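Local atomic coordinates of metallocarboxypeptidase (Trypanosoma cruzi, PDB entry 3DWC), a protein that probably removes C-terminal amino acids other than proline from peptide chains with broad specificity, as a metal-dependent carboxypeptidase of the M32 family. Residues Asp55-Pro60 and Glu92-Leu97; Thr110-Val115 and Lys133-Leu138; Ala157-Asp160 and Gly165-Leu168; Glu355-Leu360 and Ser392-Glu397; Ala431-Cys436 and Ala460-Lys465. All blocks are in the same frame, centred on the assembly; numbering follows the deposited sequence.

Contact 1 of 5, residues Asp55-Pro60 and Glu92-Leu97; sequences DTITAP and ELENLL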
# COMPACT_ATOMS: atom_id res chain seq x y z
N ASP B 55 -21.98 4.25 6.20
CA ASP B 55 -23.26 4.50 5.55
C ASP B 55 -23.85 3.24 4.94
O ASP B 55 -25.06 3.04 4.97
CB ASP B 55 -23.11 5.54 4.44
CG ASP B 55 -22.80 6.92 4.96
OD1 ASP B 55 -22.90 7.16 6.18
OD2 ASP B 55 -22.42 7.77 4.15
N THR B 56 -22.99 2.38 4.40
CA THR B 56 -23.41 1.12 3.81
C THR B 56 -24.02 0.18 4.85
O THR B 56 -25.14 -0.31 4.64
CB THR B 56 -22.22 0.44 3.10
OG1 THR B 56 -21.73 1.34 2.11
CG2 THR B 56 -22.64 -0.86 2.43
N ILE B 57 -23.33 -0.04 5.97
CA ILE B 57 -23.83 -0.97 7.01
C ILE B 57 -24.97 -0.39 7.84
O ILE B 57 -25.75 -1.15 8.42
CB ILE B 57 -22.70 -1.50 7.97
CG1 ILE B 57 -23.09 -2.88 8.58
CG2 ILE B 57 -22.37 -0.47 9.03
CD1 ILE B 57 -22.03 -3.54 9.50
N THR B 58 -25.09 0.94 7.90
CA THR B 58 -26.12 1.60 8.69
C THR B 58 -27.32 2.06 7.89
O THR B 58 -28.20 2.70 8.44
CB THR B 58 -25.59 2.81 9.49
OG1 THR B 58 -25.14 3.83 8.58
CG2 THR B 58 -24.48 2.40 10.46
N ALA B 59 -27.40 1.75 6.60
CA ALA B 59 -28.59 2.13 5.85
C ALA B 59 -29.81 1.40 6.43
O ALA B 59 -29.70 0.28 6.94
CB ALA B 59 -28.42 1.83 4.36
N PRO B 60 -30.98 2.07 6.42
CA PRO B 60 -32.20 1.40 6.89
C PRO B 60 -32.40 -0.01 6.35
O PRO B 60 -32.76 -0.90 7.12
CB PRO B 60 -33.29 2.35 6.41
CG PRO B 60 -32.64 3.70 6.53
CD PRO B 60 -31.25 3.47 6.05
N GLU B 92 -24.88 -4.40 14.66
CA GLU B 92 -25.09 -3.80 15.98
C GLU B 92 -23.89 -2.99 16.44
O GLU B 92 -24.03 -1.95 17.05
CB GLU B 92 -25.46 -4.88 17.01
CG GLU B 92 -26.88 -5.38 16.86
CD GLU B 92 -27.24 -6.50 17.80
OE1 GLU B 92 -28.34 -7.08 17.64
OE2 GLU B 92 -26.44 -6.82 18.70
N LEU B 93 -22.69 -3.46 16.13
CA LEU B 93 -21.49 -2.76 16.55
C LEU B 93 -21.37 -1.37 15.92
O LEU B 93 -20.77 -0.49 16.53
CB LEU B 93 -20.25 -3.60 16.23
CG LEU B 93 -19.92 -4.77 17.17
CD1 LEU B 93 -18.90 -5.77 16.55
CD2 LEU B 93 -19.43 -4.25 18.51
N GLU B 94 -21.89 -1.18 14.71
CA GLU B 94 -21.85 0.14 14.05
C GLU B 94 -23.10 0.96 14.26
O GLU B 94 -23.08 2.19 14.14
CB GLU B 94 -21.61 0.02 12.54
CG GLU B 94 -20.13 0.14 12.12
CD GLU B 94 -19.50 1.51 12.40
OE1 GLU B 94 -18.38 1.51 12.95
OE2 GLU B 94 -20.08 2.57 12.09
N ASN B 95 -24.19 0.29 14.56
CA ASN B 95 -25.48 0.94 14.54
C ASN B 95 -25.95 1.42 15.91
O ASN B 95 -26.77 2.32 15.99
CB ASN B 95 -26.50 -0.02 13.92
CG ASN B 95 -27.60 0.69 13.17
OD1 ASN B 95 -27.36 1.31 12.12
ND2 ASN B 95 -28.82 0.61 13.69
N LEU B 96 -25.45 0.81 16.99
CA LEU B 96 -25.96 1.09 18.34
C LEU B 96 -25.47 2.43 18.91
O LEU B 96 -26.04 2.94 19.86
CB LEU B 96 -25.63 -0.07 19.31
CG LEU B 96 -26.72 -1.11 19.62
CD1 LEU B 96 -27.52 -1.53 18.37
CD2 LEU B 96 -26.14 -2.35 20.31
N LEU B 97 -24.42 3.00 18.33
CA LEU B 97 -23.92 4.30 18.75
C LEU B 97 -24.48 5.39 17.84
O LEU B 97 -24.24 5.34 16.62
CB LEU B 97 -22.39 4.33 18.66
CG LEU B 97 -21.56 3.40 19.56
CD1 LEU B 97 -20.14 3.92 19.61
CD2 LEU B 97 -22.12 3.30 20.97
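The amide of Asn95 meets Thr58 with its oxygen end. OD1 lies 3.5 Å from Thr58 CG2 and 3.5 Å from Thr58 CB, so the oxygen faces carbon and makes no hydrogen bond here. Nothing from 55-60 stacks on either face of this amide. The other flat group, the carboxylate of Glu94, does not touch 55-60 at all. The chain of Glu94 bends at its second torsion (chi2 -64°), and OE2 is bonded to ND1 of His54, just before the segment. What Glu94 gives to the contact is its aliphatic stem. Ile57 CG2 rests on it, 3.6 Å from Glu94 CB and 3.9 Å from Glu94 CG, and the two side chains run at about a right angle to each other. Thr58 divides its branches. OG1 lies between the backbone N and carbonyl carbon (chi1 64°) and bonds back to the carbonyl of His54, which leaves the methyl to face Asn95. CG2 also comes within 3.9 Å of the backbone oxygen Glu94 O. Thr58 is the first residue to leave helix 39-57, whose end lies against that of helix 78-95 in the mainly helical fold. Ile57 also leans on Leu16 of helix 3-32. The chemistry is therefore van der Waals contact between carbon and oxygen or carbon and carbon, with a polar link between these helix ends made next door by Glu94 and His54.

Contact 2 of 5, residues Thr110-Val115 and Lys133-Leu138; sequences TKAHQV and KELIAL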
# COMPACT_ATOMS: atom_id res chain seq x y z
N THR B 110 -8.93 12.02 19.63
CA THR B 110 -7.87 12.76 18.91
C THR B 110 -7.28 13.89 19.75
O THR B 110 -6.08 14.17 19.66
CB THR B 110 -8.40 13.37 17.61
OG1 THR B 110 -9.77 13.71 17.78
CG2 THR B 110 -8.26 12.39 16.44
N LYS B 111 -8.13 14.55 20.55
CA LYS B 111 -7.65 15.50 21.55
C LYS B 111 -6.88 14.76 22.64
O LYS B 111 -5.71 15.06 22.91
CB LYS B 111 -8.82 16.26 22.20
CG LYS B 111 -8.39 17.27 23.30
CD LYS B 111 -9.59 18.02 23.94
CE LYS B 111 -9.25 18.52 25.38
NZ LYS B 111 -9.23 17.40 26.42
N ALA B 112 -7.54 13.77 23.23
CA ALA B 112 -6.99 13.04 24.37
C ALA B 112 -5.60 12.51 24.06
O ALA B 112 -4.74 12.50 24.95
CB ALA B 112 -7.93 11.89 24.77
N HIS B 113 -5.37 12.13 22.81
CA HIS B 113 -4.08 11.58 22.41
C HIS B 113 -2.91 12.54 22.62
O HIS B 113 -1.95 12.18 23.29
CB HIS B 113 -4.10 11.10 20.96
CG HIS B 113 -2.80 10.52 20.51
ND1 HIS B 113 -2.41 9.24 20.85
CD2 HIS B 113 -1.78 11.05 19.80
CE1 HIS B 113 -1.21 9.00 20.33
NE2 HIS B 113 -0.81 10.08 19.69
N GLN B 114 -3.00 13.74 22.05
CA GLN B 114 -1.91 14.73 22.16
C GLN B 114 -1.65 15.12 23.61
O GLN B 114 -0.50 15.27 24.03
CB GLN B 114 -2.24 16.01 21.39
CG GLN B 114 -2.48 15.86 19.91
CD GLN B 114 -3.37 16.97 19.39
OE1 GLN B 114 -2.90 17.95 18.80
NE2 GLN B 114 -4.68 16.85 19.66
N VAL B 115 -2.74 15.30 24.36
CA VAL B 115 -2.66 15.60 25.79
C VAL B 115 -1.96 14.49 26.58
O VAL B 115 -1.08 14.77 27.39
CB VAL B 115 -4.06 15.86 26.41
CG1 VAL B 115 -3.92 16.48 27.79
CG2 VAL B 115 -4.88 16.77 25.51
N LYS B 133 -10.95 12.35 33.15
CA LYS B 133 -12.32 12.43 33.67
C LYS B 133 -13.37 12.37 32.57
O LYS B 133 -14.42 11.78 32.76
CB LYS B 133 -12.54 13.71 34.49
CG LYS B 133 -11.92 13.68 35.90
CD LYS B 133 -11.80 15.08 36.53
CE LYS B 133 -13.01 15.47 37.40
NZ LYS B 133 -14.24 15.79 36.61
N GLU B 134 -13.09 13.01 31.42
CA GLU B 134 -14.05 13.04 30.29
C GLU B 134 -14.10 11.71 29.53
O GLU B 134 -15.17 11.27 29.09
CB GLU B 134 -13.69 14.16 29.30
CG GLU B 134 -13.93 15.57 29.80
CD GLU B 134 -13.73 16.60 28.69
OE1 GLU B 134 -12.74 17.38 28.76
OE2 GLU B 134 -14.53 16.59 27.73
N LEU B 135 -12.94 11.10 29.35
CA LEU B 135 -12.83 9.73 28.79
C LEU B 135 -13.68 8.77 29.59
O LEU B 135 -14.58 8.13 29.06
CB LEU B 135 -11.38 9.28 28.77
CG LEU B 135 -10.53 10.04 27.75
CD1 LEU B 135 -9.06 9.75 27.95
CD2 LEU B 135 -10.98 9.69 26.31
N ILE B 136 -13.43 8.72 30.89
CA ILE B 136 -14.16 7.81 31.77
C ILE B 136 -15.67 8.06 31.71
O ILE B 136 -16.45 7.11 31.84
CB ILE B 136 -13.64 7.89 33.25
CG1 ILE B 136 -12.17 7.47 33.33
CG2 ILE B 136 -14.47 6.98 34.18
CD1 ILE B 136 -11.90 6.03 32.92
N ALA B 137 -16.09 9.31 31.52
CA ALA B 137 -17.53 9.60 31.42
C ALA B 137 -18.07 9.16 30.06
O ALA B 137 -19.20 8.69 29.96
CB ALA B 137 -17.79 11.08 31.65
N LEU B 138 -17.26 9.32 29.02
CA LEU B 138 -17.59 8.86 27.67
C LEU B 138 -17.72 7.32 27.60
O LEU B 138 -18.67 6.80 26.99
CB LEU B 138 -16.51 9.33 26.68
CG LEU B 138 -16.81 9.41 25.18
CD1 LEU B 138 -16.73 8.05 24.53
CD2 LEU B 138 -18.14 10.05 24.89
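This is a small, mostly apolar contact between two antiparallel helices that follow each other in the chain, 99-122 and 125-147. Ala112 and Leu135 carry it. They are also the residues with the nearest CA atoms, 8.0 Å between Ala112 CA and Leu135 CA. The Ala112 methyl meets both branches of the leucine: CB is 4.0 Å from Leu135 CD1 and 4.1 Å from Leu135 CD2. The leucine fork thus closes over a single methyl group, and both residues are buried. Leu135 is also packed by Leu108 and Phe128, one from each helix.

A charged pair flanks this spot on the exposed side. Lys111 extends from the helix, CG anti to the backbone N (chi1 179°), and bends only at its last torsion. Its NZ ends 4.2 Å from Glu134 OE1. That is too far for a salt bridge. The opposite charges may still attract each other mildly. NZ also has a weak hydrogen bond to Thr131 OG1, on the same helix as Glu134. A light apolar touch inside and a looser charged pair outside, across two helices with a very short connection, make this an antiparallel helical hairpin.

Contact 3 of 5, residues Ala157-Asp160 and Gly165-Leu168; sequences ALVD and GMTL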
# COMPACT_ATOMS: atom_id res chain seq x y z
N ALA B 157 -20.64 -4.67 28.21
CA ALA B 157 -20.96 -4.24 26.84
C ALA B 157 -19.69 -3.83 26.10
O ALA B 157 -19.56 -4.06 24.89
CB ALA B 157 -22.01 -3.09 26.85
N LEU B 158 -18.73 -3.26 26.83
CA LEU B 158 -17.48 -2.83 26.24
C LEU B 158 -16.51 -4.01 26.00
O LEU B 158 -15.91 -4.13 24.93
CB LEU B 158 -16.82 -1.73 27.07
CG LEU B 158 -17.52 -0.34 27.03
CD1 LEU B 158 -16.99 0.54 28.17
CD2 LEU B 158 -17.33 0.38 25.70
N VAL B 159 -16.37 -4.89 26.99
CA VAL B 159 -15.50 -6.06 26.82
C VAL B 159 -15.99 -6.92 25.64
O VAL B 159 -15.19 -7.47 24.89
CB VAL B 159 -15.42 -6.89 28.11
CG1 VAL B 159 -14.71 -8.23 27.85
CG2 VAL B 159 -14.71 -6.06 29.23
N ASP B 160 -17.31 -6.97 25.47
CA ASP B 160 -17.95 -7.66 24.37
C ASP B 160 -17.49 -7.20 22.99
O ASP B 160 -17.57 -7.98 22.06
CB ASP B 160 -19.47 -7.50 24.48
CG ASP B 160 -20.24 -8.38 23.47
OD1 ASP B 160 -20.34 -9.61 23.68
OD2 ASP B 160 -20.74 -7.82 22.47
N GLY B 165 -19.40 -12.31 23.95
CA GLY B 165 -20.06 -13.27 24.83
C GLY B 165 -19.41 -13.44 26.18
O GLY B 165 -19.91 -14.20 27.00
N MET B 166 -18.31 -12.73 26.43
CA MET B 166 -17.65 -12.77 27.75
C MET B 166 -18.44 -11.90 28.73
O MET B 166 -18.71 -10.72 28.45
CB MET B 166 -16.22 -12.24 27.67
CG MET B 166 -15.53 -12.10 29.03
SD MET B 166 -15.39 -13.66 29.93
CE MET B 166 -14.14 -14.42 28.91
N THR B 167 -18.80 -12.50 29.87
CA THR B 167 -19.54 -11.77 30.90
C THR B 167 -18.60 -11.27 32.00
O THR B 167 -17.53 -11.85 32.21
CB THR B 167 -20.58 -12.66 31.55
OG1 THR B 167 -19.91 -13.70 32.27
CG2 THR B 167 -21.49 -13.28 30.50
N LEU B 168 -19.01 -10.19 32.68
CA LEU B 168 -18.26 -9.69 33.85
C LEU B 168 -18.19 -10.69 35.02
O LEU B 168 -17.24 -10.69 35.79
CB LEU B 168 -18.85 -8.40 34.39
CG LEU B 168 -18.04 -7.14 34.10
CD1 LEU B 168 -17.68 -7.00 32.61
CD2 LEU B 168 -18.82 -5.93 34.60
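One hydrogen bond and one apolar touch join Asp160 and Val159 to Gly165 and Met166. The hydrogen bond runs from Gly165 N to Asp160 OD1. It is 2.9 Å long and almost straight, 174° at the hydrogen, and the donor meets OD1 nearly along the C-O axis. The carboxylate reaches the loop because CG is anti to the backbone N (chi1 -172°). Gly165 turns the chain with a positive phi of 85° as it gives its N-H to Asp160.

Ionic partners hold the same group. OD2 forms a salt bridge with Arg89 NH1, and OD1 has a long, weak ion pair with Lys152. Both oxygens are thus engaged, which probably favours the ionised form and limits rotation of the group.

The apolar part is lighter. Val159 CG1 lies 4.1 Å from Met166 CG. The methionine bends at its second and third torsions, so its sulfur end leads away from Val159.

Capping follows in the loop: Thr167 is the N-cap of helix 168-196, with OG1 bonded to Arg170 N, and Leu168 N is bonded to Glu156 OE2 of the preceding helix.

The contact closes the short turn between helix 154-162 and helix 168-196. Leu171 of helix 168-196 packs against both Val159 and Met166, while helix 125-147 lies against helix 154-162 through Arg146, which touches Ala157 and Leu158.

Contact 4 of 5, residues Glu355-Leu360 and Ser392-Glu397; sequences ELCYPL and SYLGLE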
# COMPACT_ATOMS: atom_id res chain seq x y z
N GLU B 355 7.08 -13.45 30.94
CA GLU B 355 5.87 -14.25 30.81
C GLU B 355 5.11 -14.32 32.14
O GLU B 355 3.88 -14.39 32.18
CB GLU B 355 6.24 -15.66 30.29
CG GLU B 355 5.06 -16.58 30.08
CD GLU B 355 5.47 -17.93 29.64
OE1 GLU B 355 6.65 -18.27 29.76
OE2 GLU B 355 4.61 -18.66 29.11
N LEU B 356 5.83 -14.32 33.25
CA LEU B 356 5.22 -14.52 34.56
C LEU B 356 4.60 -13.25 35.13
O LEU B 356 3.51 -13.29 35.71
CB LEU B 356 6.25 -15.14 35.53
CG LEU B 356 5.80 -15.65 36.90
CD1 LEU B 356 4.83 -16.84 36.86
CD2 LEU B 356 7.02 -16.06 37.72
N CYS B 357 5.27 -12.11 34.93
CA CYS B 357 4.84 -10.83 35.51
C CYS B 357 3.74 -10.20 34.73
O CYS B 357 2.90 -9.49 35.27
CB CYS B 357 6.01 -9.86 35.55
SG CYS B 357 7.27 -10.34 36.74
N TYR B 358 3.78 -10.41 33.43
CA TYR B 358 2.83 -9.83 32.50
C TYR B 358 1.34 -9.87 32.96
O TYR B 358 0.68 -8.82 33.01
CB TYR B 358 3.04 -10.44 31.12
CG TYR B 358 2.46 -9.61 30.03
CD1 TYR B 358 3.28 -8.83 29.21
CD2 TYR B 358 1.10 -9.53 29.85
CE1 TYR B 358 2.75 -8.05 28.22
CE2 TYR B 358 0.57 -8.77 28.86
CZ TYR B 358 1.39 -8.03 28.06
OH TYR B 358 0.84 -7.27 27.08
N PRO B 359 0.80 -11.04 33.30
CA PRO B 359 -0.59 -11.10 33.74
C PRO B 359 -0.92 -10.21 34.96
O PRO B 359 -2.06 -9.78 35.11
CB PRO B 359 -0.77 -12.56 34.12
CG PRO B 359 0.57 -13.08 34.33
CD PRO B 359 1.39 -12.38 33.29
N LEU B 360 0.05 -9.99 35.83
CA LEU B 360 -0.14 -9.10 36.95
C LEU B 360 -0.41 -7.64 36.48
O LEU B 360 -1.27 -6.96 37.04
CB LEU B 360 1.03 -9.21 37.91
CG LEU B 360 1.05 -10.58 38.60
CD1 LEU B 360 2.38 -10.84 39.29
CD2 LEU B 360 -0.13 -10.73 39.56
N SER B 392 1.39 -4.39 45.58
CA SER B 392 0.78 -5.61 46.05
C SER B 392 1.08 -6.82 45.17
O SER B 392 1.37 -7.92 45.66
CB SER B 392 -0.73 -5.42 46.14
OG SER B 392 -1.31 -6.55 46.74
N TYR B 393 0.96 -6.62 43.86
CA TYR B 393 1.11 -7.69 42.90
C TYR B 393 2.55 -7.93 42.48
O TYR B 393 2.98 -9.07 42.41
CB TYR B 393 0.25 -7.41 41.66
CG TYR B 393 -1.25 -7.30 41.95
CD1 TYR B 393 -1.83 -7.96 43.03
CD2 TYR B 393 -2.08 -6.58 41.12
CE1 TYR B 393 -3.20 -7.86 43.28
CE2 TYR B 393 -3.47 -6.49 41.36
CZ TYR B 393 -4.01 -7.13 42.45
OH TYR B 393 -5.37 -7.05 42.71
N LEU B 394 3.29 -6.84 42.24
CA LEU B 394 4.66 -6.91 41.69
C LEU B 394 5.76 -6.44 42.65
O LEU B 394 6.94 -6.48 42.29
CB LEU B 394 4.73 -6.07 40.42
CG LEU B 394 3.96 -6.63 39.22
CD1 LEU B 394 3.48 -5.53 38.31
CD2 LEU B 394 4.81 -7.63 38.44
N GLY B 395 5.39 -5.99 43.85
CA GLY B 395 6.37 -5.51 44.83
C GLY B 395 7.08 -4.21 44.47
O GLY B 395 8.15 -3.92 45.02
N LEU B 396 6.49 -3.41 43.59
CA LEU B 396 7.10 -2.17 43.16
C LEU B 396 6.19 -0.97 43.34
O LEU B 396 4.98 -1.08 43.15
CB LEU B 396 7.48 -2.27 41.69
CG LEU B 396 8.51 -3.35 41.34
CD1 LEU B 396 8.71 -3.35 39.84
CD2 LEU B 396 9.84 -3.13 42.09
N GLU B 397 6.79 0.17 43.69
CA GLU B 397 6.10 1.45 43.88
C GLU B 397 6.12 2.33 42.64
O GLU B 397 7.12 2.39 41.94
CB GLU B 397 6.77 2.27 44.98
CG GLU B 397 6.68 1.69 46.38
CD GLU B 397 7.06 2.70 47.45
OE1 GLU B 397 7.03 2.31 48.64
OE2 GLU B 397 7.37 3.88 47.11
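Leu360, Tyr393, Leu394 and Cys357 form the tight part of this contact, with Leu360 against Tyr393 and Leu394 against Cys357. Leu360 has CG anti to its carbonyl carbon (chi1 -68°), and both its methyls lie against Tyr393. CD2 is 3.9 Å from Tyr393 CB, and CD1 is 3.6 Å from the backbone oxygen Tyr393 O. Leu394 CD2 touches Cys357 CB at 3.8 Å, with Cys357 SG at 4.0 Å. The two leucines pass each other in opposite directions, a little further apart, with Leu360 CB 4.1 Å from Leu394 CG. All four residues are buried, and no hydrogen bond crosses between the segments.

The start region of helix 358-374 here meets the end region of helix 382-394. These helices follow each other in the chain and run antiparallel, so the contact closes the open end of a helical hairpin in the mainly helical M32 fold. Helix 168-196 adds to the packing, with Leu186 on Leu360 and Arg179 on Tyr393. The Tyr393 hydroxyl reaches along the hairpin to a hydrogen bond with Glu367.

The other side is loose. Ser392 and Gly395 are exposed and touch nothing of 355-360. Gly395 leaves the helix with a positive phi of 69°. From there the chain turns off, and Glu397 ends in an exposed position well away from Leu360 and Cys357.

Contact 5 of 5, residues Ala431-Cys436 and Ala460-Lys465; sequences AQLMSC and AKQNEK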
# COMPACT_ATOMS: atom_id res chain seq x y z
N ALA B 431 -2.35 -21.77 26.80
CA ALA B 431 -1.95 -22.82 27.74
C ALA B 431 -2.90 -23.98 27.66
O ALA B 431 -2.46 -25.08 27.65
CB ALA B 431 -1.93 -22.25 29.20
N GLN B 432 -4.20 -23.69 27.59
CA GLN B 432 -5.25 -24.68 27.44
C GLN B 432 -5.11 -25.49 26.13
O GLN B 432 -5.26 -26.67 26.11
CB GLN B 432 -6.62 -24.01 27.51
CG GLN B 432 -7.80 -25.03 27.58
CD GLN B 432 -9.08 -24.45 28.19
OE1 GLN B 432 -9.02 -23.62 29.09
NE2 GLN B 432 -10.25 -24.92 27.73
N LEU B 433 -4.89 -24.80 25.03
CA LEU B 433 -4.68 -25.46 23.74
C LEU B 433 -3.45 -26.38 23.70
O LEU B 433 -3.53 -27.49 23.18
CB LEU B 433 -4.51 -24.35 22.67
CG LEU B 433 -5.26 -24.37 21.33
CD1 LEU B 433 -4.37 -23.67 20.26
CD2 LEU B 433 -5.81 -25.75 20.80
N MET B 434 -2.35 -25.90 24.21
CA MET B 434 -1.11 -26.70 24.31
C MET B 434 -1.29 -27.88 25.23
O MET B 434 -0.81 -28.96 24.91
CB MET B 434 0.11 -25.86 24.74
CG MET B 434 1.43 -26.64 24.77
SD MET B 434 1.84 -27.50 23.21
CE MET B 434 2.78 -26.16 22.39
N SER B 435 -2.02 -27.72 26.34
CA SER B 435 -2.30 -28.87 27.20
C SER B 435 -2.99 -29.97 26.45
O SER B 435 -2.64 -31.09 26.60
CB SER B 435 -3.20 -28.53 28.42
OG SER B 435 -2.45 -27.72 29.27
N CYS B 436 -4.05 -29.63 25.72
CA CYS B 436 -4.76 -30.55 24.85
C CYS B 436 -3.87 -31.19 23.77
O CYS B 436 -3.89 -32.41 23.55
CB CYS B 436 -5.91 -29.79 24.16
SG CYS B 436 -6.82 -30.84 23.03
N ALA B 460 -1.05 -28.41 12.59
CA ALA B 460 -2.24 -29.06 12.10
C ALA B 460 -3.35 -29.16 13.14
O ALA B 460 -4.52 -28.97 12.84
CB ALA B 460 -1.93 -30.45 11.54
N LYS B 461 -2.97 -29.45 14.38
CA LYS B 461 -3.95 -29.46 15.49
C LYS B 461 -4.56 -28.08 15.73
O LYS B 461 -5.75 -27.96 16.00
CB LYS B 461 -3.30 -29.89 16.80
CG LYS B 461 -2.98 -31.32 16.95
CD LYS B 461 -4.25 -32.17 17.20
CE LYS B 461 -3.93 -33.68 17.14
NZ LYS B 461 -5.13 -34.51 17.47
N GLN B 462 -3.74 -27.05 15.65
CA GLN B 462 -4.23 -25.64 15.76
C GLN B 462 -5.24 -25.29 14.64
O GLN B 462 -6.24 -24.60 14.86
CB GLN B 462 -3.10 -24.65 15.67
CG GLN B 462 -2.25 -24.51 16.93
CD GLN B 462 -1.23 -23.44 16.80
OE1 GLN B 462 -0.09 -23.69 16.33
NE2 GLN B 462 -1.58 -22.21 17.29
N ASN B 463 -4.96 -25.81 13.46
CA ASN B 463 -5.75 -25.52 12.30
C ASN B 463 -7.08 -26.20 12.45
O ASN B 463 -8.12 -25.57 12.22
CB ASN B 463 -5.00 -25.96 11.04
CG ASN B 463 -5.71 -25.54 9.72
OD1 ASN B 463 -6.23 -24.44 9.58
ND2 ASN B 463 -5.67 -26.43 8.74
N GLU B 464 -7.06 -27.46 12.85
CA GLU B 464 -8.26 -28.23 13.05
C GLU B 464 -9.09 -27.66 14.18
O GLU B 464 -10.30 -27.54 14.06
CB GLU B 464 -7.95 -29.75 13.32
CG GLU B 464 -8.92 -30.41 14.39
CD GLU B 464 -8.41 -31.74 14.96
OE1 GLU B 464 -8.06 -32.62 14.12
OE2 GLU B 464 -8.38 -31.93 16.24
N LYS B 465 -8.46 -27.38 15.30
CA LYS B 465 -9.19 -27.01 16.51
C LYS B 465 -9.72 -25.59 16.51
O LYS B 465 -10.78 -25.32 17.07
CB LYS B 465 -8.34 -27.22 17.78
CG LYS B 465 -8.13 -28.67 18.09
CD LYS B 465 -7.09 -28.88 19.23
CE LYS B 465 -6.93 -30.37 19.51
NZ LYS B 465 -8.24 -31.06 19.89
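Leu433 lies between two side chains of the other helix and meets them in different ways. It crosses Gln462 at about a right angle, with Leu433 CD1 4.0 Å from Gln462 CG. It slides past Lys465 in the opposite direction, with Leu433 CD2 3.7 Å from Lys465 CD. Each methyl thus has its own partner, in each case an aliphatic part of a polar residue. Cys436, one turn on, meets the end of the lysine. Its SG points away from the backbone N (chi1 179°) and lies 3.6 Å from Lys465 CE and 3.5 Å from Lys465 NZ. This is contact, not a hydrogen bond.

The polar ends are held by others. The lysine chain is extended until its last torsion (chi4 -58°), where it bends. NZ then has a salt bridge to Glu440 OE2 and a hydrogen bond to the carbonyl of Ala482. This buried ammonium group is therefore well supplied with partners, and a charged state is plausible. Gln462 NE2 is hydrogen-bonded to Gln300 OE1.

The axes of segments 431-436 and 460-465 come within 11.0 Å at 115°, so helices 421-441 and 456-467 cross steeply. Both also touch helix 294-309, through Met434 on Phe303 and Gln307 and through Gln462 on Phe303. That helix supplies Glu298, which binds the cobalt ion with His267 and His271. The contact is a buried crossing of two helices in the mainly helical M32 fold, one helix away from the metal site, whose HExxH histidines and Glu298 are the pattern of clan MA.

Contacts 4 and 5 are buried, while contacts 1, 2 and 3 are only partly so. Contacts 2 and 4 each join two antiparallel helices that follow each other in the chain. Leucine methyls serve contacts 2, 4 and 5, and in contact 5 they meet aliphatic parts of polar side chains. Contact 2 has a charged pair at its exposed side; contact 4 has none across it. Contact 3 is the one with a hydrogen bond between its segments, which are the closest in sequence, four residues apart. Contact 1 joins two helix ends by carbon and oxygen contacts. Helix 125-147 carries half of contact 2 and also packs near contacts 1 and 3. The centres of contacts 2 and 5 are about 40 Å apart.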